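Local coordinates for protein-glutamine gamma-glutamyltransferase 2 (PDB 1G0D), which probably catalyses the calcium-dependent cross-linking of proteins, joining peptide-bound glutamine to lysine or other primary amines, and is likely to bind GTP, at residues 164-169 with 579-584; 476-481 with 489-494; 506-511 with 540-545. All coordinates share one frame; numbering follows the deposited sequence.

Contact 1. Residues 164-169 with 579-584; sequences MGTWDY and NIPLST
Tyr169 and Pro581 form the centre of this contact: the phenol lies obliquely across the pyrrolidine ring, and these two residues bury more surface in the contact than any others. With CG anti to the backbone N (chi1 -174°), the tyrosine ring reaches alongside the proline and continues past it. Tyr169 CG is 3.9 Å from Pro581 CG, while further along the ring CE2 comes to 3.5 Å from the Pro581 carbonyl O. The hydroxyl tip ends near Ser583, whose OG is hydrogen-bonded to the carbonyl of Pro482. Thr166 makes the second patch, setting its methyl CG2 3.5 Å from Asn579 CB. The other branch of Thr166 serves its own loop: OG1 donates to Asp168 OD1 at 2.7 Å, on the syn side of the carboxylate but 32° out of its plane. That bond fixes the rotation of the threonine and leaves CG2 to face Asn579, whose amide oxygen is taken by Arg560. A type I turn from Thr166 to Tyr169 carries both side chains, closed by Tyr169 N to Thr166 O at 2.8 Å and by Thr166 N to Tyr169 O at 3.1 Å. Putting an alanine at Tyr169 would probably uncover the Pro581 ring and open a gap between the turn and the strand. By similarity, Asn579, Ile580 and Pro581 belong to the GTP site, so the turn probably borders that pocket. In the fold, the hairpin of strands 159-164 and 169-176, from the catalytic core, meets the end of strand 573-581 in the first C-terminal barrel; Asn330 of strand 329-339 touches both Thr166 and Asn579, and strand 558-566 flanks the proline through Leu558.

Contact 2. Residues 476-481 with 489-494; sequences SIKHAQ and DVIVEV
An antiparallel beta hairpin of the first C-terminal barrel brings Ser476 opposite Glu493 and Lys478 opposite Ile491, the two hydrogen-bonded pairs of the ladder. Glu493 N gives a good bond to Ser476 O at 2.8 Å, whereas the return bond from Ser476 N is weak and bent. Lys478 N reaches Ile491 O at 2.8 Å, and Ile491 N answers to Lys478 O at 3.0 Å. On the face shared by these residues, Lys478 leaves the backbone nearly eclipsed (chi1 7°) and then runs extended over the neighbouring strand. Its CG lies 4.0 Å from Ile491 CB, and its NZ forms a salt bridge with Glu493 OE2 at 2.6 Å. The ammonium sits above the carboxylate, 73° out of its plane. Lys495 is a second cationic partner of the same oxygen, which would probably keep the glutamate ionised. Ile477, on the other face, packs against Val490 and Val492. Where the strands part, a water accepts from Ala480 N and donates to Asp489 O, each at 2.9 Å. Residues 476-481 are part of the GTP site by similarity. Strand 473-479 is an outer strand of its sheet; strand 536-544 flanks 488-496 on its other side, and the Ile477 face looks into strands 558-566 and 573-581.

Contact 3. Residues 506-511 with 540-545; sequences LTMLAM and EVMRLH
Glu540 meets Met508 where strand 536-544 faces strand 502-513, part of the packing between the two sheets of the first C-terminal barrel. The axes of segments 506-511 and 540-544 come within 9.1 Å, their directions 21° apart, so side chains fill the space between them and every second residue points across. At Glu540 the bent chain brings OE2 to 3.2 Å from Met508 CE, the two side chains crossing at about a right angle; that oxygen is also salt-bridged to Lys526, which probably balances its charge beside the apolar interior. CG of Glu540 also brushes Leu506 CD1. Met542 comes next, buried between the sheets. CG leaves it anti to the backbone N (chi1 175°), carrying the thioether across, and a terminal torsion of 0° folds CE back toward Met508; Met542 CE lies 3.6 Å from Met508 CB. The two methionines slide past each other in opposite directions. Val492 of strand 488-496 and Val561 of strand 558-566 add to this buried layer. Ala510 CB touches two neighbours, Met542 SD at 3.6 Å and, where the strand nears its end, Leu544 CD1 at 3.8 Å.

In the fold
Coming from the N terminus, the chain makes the hairpin turn at 164-169 in the catalytic core and meets 579-584 some 410 residues later, so contact 1 closes a very long loop. Contacts 2 and 3 both fall within that span, one after the other: the short hairpin closes first, then 506-511 meets 540-545. They adjoin closely, since strands 488-496 and 536-544 are sheet neighbours and Asp489 is salt-bridged to Arg543. Contact 3 joins the barrel's two sheets. Contact 1 ties that barrel to the core, and meets contact 2 through Ile580 on His479 and Tyr169 on Gln481, around the probable GTP site.

Contact 1. Residues 164-169 with 579-584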
loop_
_atom_site.group_PDB
_atom_site.type_symbol
_atom_site.label_atom_id
_atom_site.label_comp_id
_atom_site.label_asym_id
_atom_site.label_seq_id
_atom_site.Cartn_x
_atom_site.Cartn_y
_atom_site.Cartn_z
ATOM N N MET A 164 7.169 8.268 -2.164
ATOM C CA MET A 164 8.455 7.639 -1.926
ATOM C C MET A 164 9.510 8.676 -1.967
ATOM O O MET A 164 9.200 9.859 -2.005
ATOM C CB MET A 164 8.731 6.617 -3.001
ATOM C CG MET A 164 7.859 5.432 -2.823
ATOM S SD MET A 164 8.061 4.160 -4.049
ATOM C CE MET A 164 9.560 4.657 -4.901
ATOM N N GLY A 165 10.757 8.223 -1.994
ATOM C CA GLY A 165 11.898 9.126 -2.005
ATOM C C GLY A 165 12.398 9.386 -0.592
ATOM O O GLY A 165 12.499 8.452 0.193
ATOM N N THR A 166 12.708 10.641 -0.272
ATOM C CA THR A 166 13.165 11.034 1.059
ATOM C C THR A 166 12.241 12.162 1.520
ATOM O O THR A 166 11.623 12.830 0.691
ATOM C CB THR A 166 14.613 11.525 1.027
ATOM O OG1 THR A 166 14.710 12.648 0.140
ATOM C CG2 THR A 166 15.556 10.396 0.551
ATOM N N TRP A 167 12.142 12.390 2.822
ATOM C CA TRP A 167 11.208 13.398 3.334
ATOM C C TRP A 167 11.421 14.803 2.852
ATOM O O TRP A 167 10.497 15.614 2.922
ATOM C CB TRP A 167 11.220 13.429 4.842
ATOM C CG TRP A 167 12.540 13.785 5.329
ATOM C CD1 TRP A 167 13.514 12.934 5.714
ATOM C CD2 TRP A 167 13.079 15.093 5.440
ATOM N NE1 TRP A 167 14.641 13.627 6.064
ATOM C CE2 TRP A 167 14.397 14.960 5.904
ATOM C CE3 TRP A 167 12.578 16.365 5.196
ATOM C CZ2 TRP A 167 15.217 16.046 6.130
ATOM C CZ3 TRP A 167 13.393 17.447 5.417
ATOM C CH2 TRP A 167 14.696 17.287 5.879
ATOM N N ASP A 168 12.635 15.109 2.403
ATOM C CA ASP A 168 12.952 16.447 1.902
ATOM C C ASP A 168 12.917 16.443 0.384
ATOM O O ASP A 168 13.068 17.473 -0.247
ATOM C CB ASP A 168 14.342 16.897 2.380
ATOM C CG ASP A 168 15.418 15.831 2.163
ATOM O OD1 ASP A 168 15.079 14.645 1.951
ATOM O OD2 ASP A 168 16.620 16.175 2.212
ATOM N N TYR A 169 12.694 15.280 -0.200
ATOM C CA TYR A 169 12.689 15.158 -1.642
ATOM C C TYR A 169 11.753 13.986 -1.979
ATOM O O TYR A 169 12.192 12.887 -2.332
ATOM C CB TYR A 169 14.151 14.932 -2.081
ATOM C CG TYR A 169 14.470 14.901 -3.566
ATOM C CD1 TYR A 169 13.478 15.037 -4.540
ATOM C CD2 TYR A 169 15.773 14.638 -3.994
ATOM C CE1 TYR A 169 13.784 14.899 -5.931
ATOM C CE2 TYR A 169 16.091 14.497 -5.361
ATOM C CZ TYR A 169 15.093 14.621 -6.327
ATOM O OH TYR A 169 15.413 14.428 -7.660
ATOM N N ASN A 579 20.024 12.131 2.179
ATOM C CA ASN A 579 19.956 11.012 1.251
ATOM C C ASN A 579 19.641 11.603 -0.074
ATOM O O ASN A 579 18.629 12.284 -0.222
ATOM C CB ASN A 579 18.858 10.047 1.626
ATOM C CG ASN A 579 19.270 9.143 2.729
ATOM O OD1 ASN A 579 19.774 8.052 2.482
ATOM N ND2 ASN A 579 19.075 9.588 3.964
ATOM N N ILE A 580 20.511 11.348 -1.042
ATOM C CA ILE A 580 20.300 11.903 -2.347
ATOM C C ILE A 580 19.761 10.904 -3.343
ATOM O O ILE A 580 20.417 9.935 -3.674
ATOM C CB ILE A 580 21.593 12.493 -2.900
ATOM C CG1 ILE A 580 22.229 13.395 -1.848
ATOM C CG2 ILE A 580 21.308 13.307 -4.153
ATOM C CD1 ILE A 580 23.484 14.119 -2.308
ATOM N N PRO A 581 18.505 11.082 -3.773
ATOM C CA PRO A 581 17.950 10.166 -4.762
ATOM C C PRO A 581 18.285 10.708 -6.190
ATOM O O PRO A 581 17.807 11.772 -6.606
ATOM C CB PRO A 581 16.458 10.171 -4.433
ATOM C CG PRO A 581 16.224 11.396 -3.610
ATOM C CD PRO A 581 17.509 12.064 -3.326
ATOM N N LEU A 582 19.138 9.994 -6.919
ATOM C CA LEU A 582 19.522 10.423 -8.258
ATOM C C LEU A 582 18.379 10.030 -9.209
ATOM O O LEU A 582 17.974 8.863 -9.234
ATOM C CB LEU A 582 20.842 9.745 -8.667
ATOM C CG LEU A 582 22.220 10.291 -8.258
ATOM C CD1 LEU A 582 22.149 11.024 -6.991
ATOM C CD2 LEU A 582 23.168 9.165 -8.071
ATOM N N SER A 583 17.881 10.994 -9.996
ATOM C CA SER A 583 16.739 10.769 -10.902
ATOM C C SER A 583 16.936 9.964 -12.170
ATOM O O SER A 583 18.029 9.912 -12.701
ATOM C CB SER A 583 16.087 12.111 -11.303
ATOM O OG SER A 583 17.000 13.175 -11.515
ATOM N N THR A 584 15.862 9.334 -12.651
ATOM C CA THR A 584 15.903 8.584 -13.905
ATOM C C THR A 584 15.059 9.410 -14.882
ATOM O O THR A 584 14.216 10.208 -14.465
ATOM C CB THR A 584 15.323 7.170 -13.778
ATOM O OG1 THR A 584 14.146 7.208 -12.967
ATOM C CG2 THR A 584 16.350 6.226 -13.147
#

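Contact 2. Residues 476-481 with 489-494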
loop_
_atom_site.group_PDB
_atom_site.type_symbol
_atom_site.label_atom_id
_atom_site.label_comp_id
_atom_site.label_asym_id
_atom_site.label_seq_id
_atom_site.Cartn_x
_atom_site.Cartn_y
_atom_site.Cartn_z
ATOM N N SER A 476 24.810 21.675 7.408
ATOM C CA SER A 476 23.740 21.368 6.468
ATOM C C SER A 476 24.316 20.869 5.152
ATOM O O SER A 476 25.389 21.306 4.773
ATOM C CB SER A 476 22.893 22.621 6.219
ATOM O OG SER A 476 23.550 23.546 5.362
ATOM N N ILE A 477 23.617 19.954 4.475
ATOM C CA ILE A 477 24.056 19.395 3.187
ATOM C C ILE A 477 23.080 19.841 2.127
ATOM O O ILE A 477 21.883 19.883 2.389
ATOM C CB ILE A 477 24.089 17.841 3.222
ATOM C CG1 ILE A 477 25.107 17.381 4.258
ATOM C CG2 ILE A 477 24.490 17.276 1.885
ATOM C CD1 ILE A 477 24.791 16.054 4.841
ATOM N N LYS A 478 23.568 20.166 0.934
ATOM C CA LYS A 478 22.673 20.639 -0.115
ATOM C C LYS A 478 23.020 20.116 -1.479
ATOM O O LYS A 478 24.171 19.875 -1.770
ATOM C CB LYS A 478 22.682 22.161 -0.164
ATOM C CG LYS A 478 23.708 22.828 0.745
ATOM C CD LYS A 478 23.229 24.201 1.207
ATOM C CE LYS A 478 24.409 25.067 1.655
ATOM N NZ LYS A 478 23.977 26.438 2.084
ATOM N N HIS A 479 22.024 19.945 -2.331
ATOM C CA HIS A 479 22.294 19.441 -3.658
ATOM C C HIS A 479 21.275 19.918 -4.683
ATOM O O HIS A 479 20.148 20.261 -4.322
ATOM C CB HIS A 479 22.339 17.911 -3.630
ATOM C CG HIS A 479 21.003 17.252 -3.426
ATOM N ND1 HIS A 479 20.769 16.352 -2.408
ATOM C CD2 HIS A 479 19.856 17.302 -4.146
ATOM C CE1 HIS A 479 19.542 15.879 -2.508
ATOM N NE2 HIS A 479 18.966 16.440 -3.555
ATOM N N ALA A 480 21.669 19.907 -5.960
ATOM C CA ALA A 480 20.801 20.344 -7.070
ATOM C C ALA A 480 19.955 19.241 -7.707
ATOM O O ALA A 480 19.632 19.339 -8.894
ATOM C CB ALA A 480 21.646 20.996 -8.168
ATOM N N GLN A 481 19.600 18.215 -6.933
ATOM C CA GLN A 481 18.815 17.075 -7.423
ATOM C C GLN A 481 19.426 16.507 -8.689
ATOM O O GLN A 481 18.883 16.687 -9.773
ATOM C CB GLN A 481 17.386 17.492 -7.715
ATOM C CG GLN A 481 16.647 17.952 -6.503
ATOM C CD GLN A 481 15.453 18.788 -6.869
ATOM O OE1 GLN A 481 15.540 20.023 -6.938
ATOM N NE2 GLN A 481 14.320 18.124 -7.115
ATOM N N ASP A 489 28.131 17.954 -7.653
ATOM C CA ASP A 489 28.678 18.440 -6.413
ATOM C C ASP A 489 27.570 18.491 -5.388
ATOM O O ASP A 489 26.395 18.674 -5.739
ATOM C CB ASP A 489 29.237 19.851 -6.568
ATOM C CG ASP A 489 30.155 19.995 -7.760
ATOM O OD1 ASP A 489 30.246 21.127 -8.283
ATOM O OD2 ASP A 489 30.781 18.993 -8.173
ATOM N N VAL A 490 27.956 18.306 -4.127
ATOM C CA VAL A 490 27.057 18.373 -2.979
ATOM C C VAL A 490 27.756 19.330 -2.023
ATOM O O VAL A 490 28.895 19.090 -1.648
ATOM C CB VAL A 490 26.945 17.003 -2.233
ATOM C CG1 VAL A 490 26.183 17.192 -0.955
ATOM C CG2 VAL A 490 26.262 15.967 -3.108
ATOM N N ILE A 491 27.108 20.412 -1.623
ATOM C CA ILE A 491 27.764 21.300 -0.678
ATOM C C ILE A 491 27.419 20.960 0.759
ATOM O O ILE A 491 26.285 20.580 1.070
ATOM C CB ILE A 491 27.399 22.756 -0.911
ATOM C CG1 ILE A 491 27.785 23.136 -2.315
ATOM C CG2 ILE A 491 28.133 23.645 0.049
ATOM C CD1 ILE A 491 26.624 23.025 -3.194
ATOM N N VAL A 492 28.426 21.066 1.621
ATOM C CA VAL A 492 28.282 20.836 3.047
ATOM C C VAL A 492 28.624 22.211 3.607
ATOM O O VAL A 492 29.764 22.644 3.527
ATOM C CB VAL A 492 29.313 19.777 3.564
ATOM C CG1 VAL A 492 29.222 19.639 5.075
ATOM C CG2 VAL A 492 29.025 18.433 2.928
ATOM N N GLU A 493 27.632 22.915 4.156
ATOM C CA GLU A 493 27.883 24.231 4.673
ATOM C C GLU A 493 27.793 24.306 6.173
ATOM O O GLU A 493 26.840 23.844 6.774
ATOM C CB GLU A 493 26.910 25.211 4.044
ATOM C CG GLU A 493 26.831 26.538 4.765
ATOM C CD GLU A 493 25.915 27.535 4.079
ATOM O OE1 GLU A 493 26.431 28.378 3.307
ATOM O OE2 GLU A 493 24.682 27.476 4.320
ATOM N N VAL A 494 28.820 24.893 6.774
ATOM C CA VAL A 494 28.906 25.087 8.216
ATOM C C VAL A 494 28.614 26.564 8.460
ATOM O O VAL A 494 29.331 27.413 7.963
ATOM C CB VAL A 494 30.343 24.796 8.721
ATOM C CG1 VAL A 494 30.376 24.958 10.216
ATOM C CG2 VAL A 494 30.814 23.403 8.274
HETATM O O HOH W 1 23.859 18.497 -7.159
#

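Contact 3. Residues 506-511 with 540-545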
loop_
_atom_site.group_PDB
_atom_site.type_symbol
_atom_site.label_atom_id
_atom_site.label_comp_id
_atom_site.label_asym_id
_atom_site.label_seq_id
_atom_site.Cartn_x
_atom_site.Cartn_y
_atom_site.Cartn_z
ATOM N N LEU A 506 35.933 18.965 10.185
ATOM C CA LEU A 506 34.808 18.602 9.362
ATOM C C LEU A 506 34.991 17.307 8.581
ATOM O O LEU A 506 35.687 17.270 7.569
ATOM C CB LEU A 506 34.556 19.763 8.404
ATOM C CG LEU A 506 33.272 20.035 7.621
ATOM C CD1 LEU A 506 33.552 19.879 6.135
ATOM C CD2 LEU A 506 32.165 19.137 8.070
ATOM N N THR A 507 34.347 16.244 9.035
ATOM C CA THR A 507 34.414 14.965 8.336
ATOM C C THR A 507 33.196 14.756 7.424
ATOM O O THR A 507 32.063 14.931 7.855
ATOM C CB THR A 507 34.431 13.812 9.332
ATOM O OG1 THR A 507 35.445 14.042 10.321
ATOM C CG2 THR A 507 34.666 12.497 8.604
ATOM N N MET A 508 33.422 14.367 6.176
ATOM C CA MET A 508 32.325 14.120 5.240
ATOM C C MET A 508 32.481 12.782 4.540
ATOM O O MET A 508 33.582 12.416 4.142
ATOM C CB MET A 508 32.282 15.199 4.177
ATOM C CG MET A 508 32.655 16.543 4.666
ATOM S SD MET A 508 32.961 17.500 3.191
ATOM C CE MET A 508 34.546 18.290 3.575
ATOM N N LEU A 509 31.393 12.033 4.406
ATOM C CA LEU A 509 31.442 10.748 3.710
ATOM C C LEU A 509 30.270 10.658 2.777
ATOM O O LEU A 509 29.233 11.244 3.012
ATOM C CB LEU A 509 31.294 9.551 4.639
ATOM C CG LEU A 509 31.774 9.335 6.068
ATOM C CD1 LEU A 509 31.170 10.343 7.052
ATOM C CD2 LEU A 509 31.352 7.889 6.430
ATOM N N ALA A 510 30.413 9.867 1.739
ATOM C CA ALA A 510 29.338 9.685 0.804
ATOM C C ALA A 510 29.376 8.195 0.484
ATOM O O ALA A 510 30.370 7.693 -0.054
ATOM C CB ALA A 510 29.593 10.517 -0.412
ATOM N N MET A 511 28.310 7.485 0.847
ATOM C CA MET A 511 28.235 6.044 0.622
ATOM C C MET A 511 26.918 5.728 -0.031
ATOM O O MET A 511 25.946 6.413 0.228
ATOM C CB MET A 511 28.279 5.314 1.949
ATOM C CG MET A 511 26.926 5.269 2.611
ATOM S SD MET A 511 27.005 5.267 4.411
ATOM C CE MET A 511 28.186 6.628 4.619
ATOM N N GLU A 540 31.980 23.729 1.815
ATOM C CA GLU A 540 32.886 22.744 1.242
ATOM C C GLU A 540 32.095 21.916 0.256
ATOM O O GLU A 540 30.897 21.697 0.429
ATOM C CB GLU A 540 33.458 21.824 2.317
ATOM C CG GLU A 540 34.807 22.263 2.843
ATOM C CD GLU A 540 35.955 21.719 2.027
ATOM O OE1 GLU A 540 36.365 22.410 1.072
ATOM O OE2 GLU A 540 36.440 20.608 2.337
ATOM N N VAL A 541 32.769 21.470 -0.789
ATOM C CA VAL A 541 32.141 20.669 -1.823
ATOM C C VAL A 541 32.703 19.246 -1.931
ATOM O O VAL A 541 33.884 18.981 -1.679
ATOM C CB VAL A 541 32.291 21.366 -3.196
ATOM C CG1 VAL A 541 31.803 20.460 -4.298
ATOM C CG2 VAL A 541 31.521 22.670 -3.190
ATOM N N MET A 542 31.827 18.317 -2.287
ATOM C CA MET A 542 32.228 16.943 -2.467
ATOM C C MET A 542 31.715 16.574 -3.827
ATOM O O MET A 542 30.524 16.638 -4.071
ATOM C CB MET A 542 31.580 16.067 -1.407
ATOM C CG MET A 542 31.832 14.571 -1.569
ATOM S SD MET A 542 31.297 13.658 -0.088
ATOM C CE MET A 542 30.672 15.034 0.953
ATOM N N ARG A 543 32.606 16.203 -4.729
ATOM C CA ARG A 543 32.156 15.849 -6.054
ATOM C C ARG A 543 32.051 14.371 -6.232
ATOM O O ARG A 543 33.055 13.663 -6.177
ATOM C CB ARG A 543 33.090 16.404 -7.116
ATOM C CG ARG A 543 32.678 16.041 -8.532
ATOM C CD ARG A 543 33.162 17.084 -9.526
ATOM N NE ARG A 543 32.680 16.798 -10.870
ATOM C CZ ARG A 543 31.625 17.390 -11.430
ATOM N NH1 ARG A 543 30.932 18.305 -10.760
ATOM N NH2 ARG A 543 31.266 17.070 -12.670
ATOM N N LEU A 544 30.819 13.912 -6.427
ATOM C CA LEU A 544 30.538 12.503 -6.652
ATOM C C LEU A 544 30.519 12.308 -8.175
ATOM O O LEU A 544 30.011 13.176 -8.892
ATOM C CB LEU A 544 29.192 12.156 -6.026
ATOM C CG LEU A 544 29.129 11.864 -4.524
ATOM C CD1 LEU A 544 30.264 10.975 -4.092
ATOM C CD2 LEU A 544 29.182 13.147 -3.786
ATOM N N HIS A 545 31.077 11.185 -8.656
ATOM C CA HIS A 545 31.172 10.883 -10.097
ATOM C C HIS A 545 30.491 9.599 -10.504
ATOM O O HIS A 545 30.528 8.608 -9.789
ATOM C CB HIS A 545 32.623 10.758 -10.534
ATOM C CG HIS A 545 33.441 11.966 -10.241
ATOM N ND1 HIS A 545 34.055 12.169 -9.024
ATOM C CD2 HIS A 545 33.761 13.032 -11.007
ATOM C CE1 HIS A 545 34.721 13.307 -9.055
ATOM N NE2 HIS A 545 34.559 13.851 -10.249
#